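Local coordinates for CymD (Pseudomonas putida, PDB 6Z34), which probably forms an outer-membrane channel of the FadL family that takes up monoaromatic hydrocarbons by lateral diffusion during biodegradation, at residues Y131-S142 and A155-L166. Numbering follows the deposited sequence.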
# COMPACT_ATOMS: atom_id res chain seq x y z
N TYR A 131 -16.12 4.22 -7.56
CA TYR A 131 -14.82 4.51 -7.00
C TYR A 131 -14.62 3.71 -5.73
O TYR A 131 -15.57 3.23 -5.10
CB TYR A 131 -14.65 6.00 -6.69
CG TYR A 131 -15.48 6.44 -5.51
CD1 TYR A 131 -16.85 6.69 -5.64
CD2 TYR A 131 -14.91 6.60 -4.26
CE1 TYR A 131 -17.60 7.10 -4.56
CE2 TYR A 131 -15.66 7.00 -3.18
CZ TYR A 131 -17.00 7.25 -3.33
OH TYR A 131 -17.74 7.65 -2.24
N SER A 132 -13.36 3.58 -5.35
CA SER A 132 -13.01 2.96 -4.09
C SER A 132 -11.78 3.67 -3.57
O SER A 132 -10.75 3.70 -4.26
CB SER A 132 -12.76 1.47 -4.26
OG SER A 132 -12.60 0.85 -3.01
N ARG A 133 -11.88 4.25 -2.38
CA ARG A 133 -10.73 4.79 -1.68
C ARG A 133 -10.33 3.82 -0.59
O ARG A 133 -11.16 3.42 0.24
CB ARG A 133 -11.04 6.17 -1.07
CG ARG A 133 -9.85 6.79 -0.31
CD ARG A 133 -10.31 7.92 0.63
NE ARG A 133 -9.20 8.53 1.36
CZ ARG A 133 -9.34 9.33 2.42
NH1 ARG A 133 -10.56 9.62 2.88
NH2 ARG A 133 -8.28 9.84 3.02
N LEU A 134 -9.05 3.45 -0.58
CA LEU A 134 -8.51 2.46 0.34
C LEU A 134 -7.50 3.16 1.24
O LEU A 134 -6.53 3.76 0.76
CB LEU A 134 -7.85 1.31 -0.42
CG LEU A 134 -6.97 0.32 0.33
CD1 LEU A 134 -7.81 -0.43 1.35
CD2 LEU A 134 -6.31 -0.64 -0.65
N ILE A 135 -7.73 3.09 2.54
CA ILE A 135 -6.80 3.57 3.54
C ILE A 135 -6.27 2.35 4.27
O ILE A 135 -7.06 1.55 4.79
CB ILE A 135 -7.48 4.53 4.53
CG1 ILE A 135 -8.02 5.76 3.79
CG2 ILE A 135 -6.51 4.93 5.65
CD1 ILE A 135 -9.02 6.55 4.59
N VAL A 136 -4.94 2.19 4.30
CA VAL A 136 -4.30 1.13 5.07
C VAL A 136 -3.27 1.76 6.00
O VAL A 136 -2.33 2.43 5.54
CB VAL A 136 -3.65 0.07 4.17
CG1 VAL A 136 -2.96 -1.02 5.03
CG2 VAL A 136 -4.70 -0.55 3.23
N LEU A 137 -3.46 1.58 7.30
CA LEU A 137 -2.50 1.99 8.31
C LEU A 137 -1.85 0.73 8.85
O LEU A 137 -2.54 -0.12 9.43
CB LEU A 137 -3.19 2.77 9.42
CG LEU A 137 -2.22 3.16 10.55
CD1 LEU A 137 -1.23 4.22 10.08
CD2 LEU A 137 -3.00 3.63 11.77
N ARG A 138 -0.53 0.60 8.67
CA ARG A 138 0.20 -0.56 9.15
C ARG A 138 1.08 -0.16 10.33
O ARG A 138 1.81 0.84 10.27
CB ARG A 138 1.01 -1.20 8.01
CG ARG A 138 0.18 -1.33 6.73
CD ARG A 138 0.85 -2.15 5.61
NE ARG A 138 1.02 -3.53 6.03
CZ ARG A 138 0.51 -4.59 5.42
NH1 ARG A 138 -0.21 -4.46 4.30
NH2 ARG A 138 0.74 -5.80 5.94
N ILE A 139 0.95 -0.90 11.42
CA ILE A 139 1.66 -0.58 12.64
C ILE A 139 2.60 -1.74 12.93
O ILE A 139 2.18 -2.71 13.59
CB ILE A 139 0.70 -0.33 13.82
CG1 ILE A 139 -0.30 0.77 13.46
CG2 ILE A 139 1.50 0.01 15.09
CD1 ILE A 139 -1.38 0.99 14.54
N PRO A 140 3.85 -1.70 12.46
CA PRO A 140 4.76 -2.83 12.66
C PRO A 140 5.35 -2.87 14.05
O PRO A 140 5.58 -1.84 14.69
CB PRO A 140 5.87 -2.56 11.63
CG PRO A 140 5.89 -1.06 11.54
CD PRO A 140 4.44 -0.65 11.61
N PHE A 141 5.57 -4.10 14.52
CA PHE A 141 6.42 -4.37 15.67
C PHE A 141 7.55 -5.22 15.13
O PHE A 141 7.32 -6.32 14.63
CB PHE A 141 5.66 -5.07 16.80
CG PHE A 141 4.40 -4.33 17.21
CD1 PHE A 141 3.23 -4.45 16.46
CD2 PHE A 141 4.40 -3.50 18.31
CE1 PHE A 141 2.09 -3.77 16.81
CE2 PHE A 141 3.25 -2.82 18.68
CZ PHE A 141 2.09 -2.95 17.92
N SER A 142 8.77 -4.66 15.15
CA SER A 142 9.85 -5.16 14.32
C SER A 142 11.09 -5.38 15.17
O SER A 142 11.33 -4.67 16.15
CB SER A 142 10.17 -4.20 13.19
OG SER A 142 10.96 -4.83 12.20
N ALA A 155 12.34 -9.49 11.27
CA ALA A 155 10.94 -9.79 11.12
C ALA A 155 10.13 -8.62 11.63
O ALA A 155 10.63 -7.81 12.43
CB ALA A 155 10.53 -11.07 11.87
N SER A 156 8.90 -8.52 11.13
CA SER A 156 7.91 -7.58 11.64
C SER A 156 6.58 -8.30 11.77
O SER A 156 6.29 -9.24 11.01
CB SER A 156 7.72 -6.38 10.72
OG SER A 156 8.93 -5.72 10.51
N LEU A 157 5.78 -7.87 12.74
CA LEU A 157 4.38 -8.26 12.82
C LEU A 157 3.55 -6.99 12.78
O LEU A 157 3.69 -6.12 13.65
CB LEU A 157 4.08 -9.05 14.10
CG LEU A 157 2.60 -9.39 14.20
CD1 LEU A 157 2.34 -10.77 13.60
CD2 LEU A 157 2.12 -9.30 15.63
N ASP A 158 2.70 -6.86 11.75
CA ASP A 158 1.88 -5.67 11.59
C ASP A 158 0.51 -5.86 12.24
O ASP A 158 -0.17 -6.86 11.98
CB ASP A 158 1.66 -5.32 10.12
CG ASP A 158 2.94 -5.16 9.34
OD1 ASP A 158 4.05 -5.14 9.94
OD2 ASP A 158 2.82 -5.02 8.10
N ALA A 159 0.11 -4.88 13.06
CA ALA A 159 -1.30 -4.60 13.25
C ALA A 159 -1.72 -3.68 12.12
O ALA A 159 -1.02 -2.71 11.81
CB ALA A 159 -1.58 -3.94 14.60
N VAL A 160 -2.85 -4.00 11.48
CA VAL A 160 -3.23 -3.39 10.21
C VAL A 160 -4.66 -2.89 10.35
O VAL A 160 -5.57 -3.67 10.67
CB VAL A 160 -3.12 -4.39 9.04
CG1 VAL A 160 -3.64 -3.77 7.74
CG2 VAL A 160 -1.68 -4.98 8.89
N TRP A 161 -4.86 -1.60 10.11
CA TRP A 161 -6.19 -1.02 10.06
C TRP A 161 -6.49 -0.66 8.61
O TRP A 161 -5.77 0.13 8.00
CB TRP A 161 -6.30 0.20 10.97
CG TRP A 161 -7.68 0.80 10.95
CD1 TRP A 161 -8.83 0.22 11.42
CD2 TRP A 161 -8.06 2.06 10.41
NE1 TRP A 161 -9.89 1.05 11.20
CE2 TRP A 161 -9.46 2.19 10.58
CE3 TRP A 161 -7.36 3.11 9.79
CZ2 TRP A 161 -10.17 3.31 10.17
CZ3 TRP A 161 -8.06 4.22 9.38
CH2 TRP A 161 -9.46 4.32 9.58
N THR A 162 -7.55 -1.26 8.07
CA THR A 162 -7.96 -1.05 6.69
C THR A 162 -9.29 -0.32 6.67
O THR A 162 -10.22 -0.72 7.37
CB THR A 162 -8.12 -2.38 5.95
OG1 THR A 162 -6.87 -3.05 5.93
CG2 THR A 162 -8.61 -2.16 4.53
N SER A 163 -9.38 0.73 5.86
CA SER A 163 -10.60 1.52 5.73
C SER A 163 -10.89 1.75 4.25
O SER A 163 -9.98 2.11 3.50
CB SER A 163 -10.46 2.85 6.47
OG SER A 163 -11.70 3.51 6.62
N VAL A 164 -12.14 1.53 3.83
CA VAL A 164 -12.52 1.78 2.44
C VAL A 164 -13.79 2.63 2.39
O VAL A 164 -14.77 2.34 3.09
CB VAL A 164 -12.70 0.48 1.63
CG1 VAL A 164 -13.77 -0.37 2.20
CG2 VAL A 164 -12.99 0.78 0.16
N ASN A 165 -13.73 3.72 1.62
CA ASN A 165 -14.89 4.48 1.17
C ASN A 165 -15.16 4.07 -0.27
O ASN A 165 -14.23 3.90 -1.06
CB ASN A 165 -14.63 6.00 1.22
CG ASN A 165 -14.52 6.53 2.63
OD1 ASN A 165 -14.97 5.92 3.59
ND2 ASN A 165 -13.92 7.72 2.76
N LEU A 166 -16.43 3.89 -0.61
CA LEU A 166 -16.74 3.40 -1.94
C LEU A 166 -18.09 3.91 -2.40
O LEU A 166 -18.95 4.26 -1.59
CB LEU A 166 -16.70 1.87 -2.01
CG LEU A 166 -17.75 1.03 -1.26
CD1 LEU A 166 -19.11 0.85 -1.95
CD2 LEU A 166 -17.11 -0.31 -0.97
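Arg133 and Asn165 begin a run of backbone hydrogen bonds that joins segments 131-142 and 155-166 as an antiparallel pair. Four more hydrogen-bonded pairs follow at every second residue, as far as Phe141 with Leu157. The bond from Ile135 N to Ser163 O is short, 2.6 Å, and nearly straight.

Arg138 and Asp158 form a buried salt bridge. NE and NH2 of Arg138 both reach Asp158 OD2 at 3.1 Å, side-on and near the guanidinium plane. They meet the anti side of the carboxylate, and the two planes stand 79° apart. A bend at chi3 (64°) turns the guanidinium to this oxygen, while Val160 CG2 lies over one of its faces. A leucine in place of Arg138 would probably leave the buried Asp158 carboxylate with less compensating charge.

Apolar contacts occur on both faces. Val136 CG1 meets Val160 CG1 at 3.9 Å on the Arg138 face. On the other, Ile135 CG2 approaches Trp161 CZ3 at 4.1 Å.

The two segments belong to strands 131-146 and 151-171, a beta hairpin in the FadL-type barrel wall, between strands 94-107 and 198-229. Arg223 of the latter also binds Asp158 OD2, and Thr244 of strand 234-259 bonds Arg138 NH2.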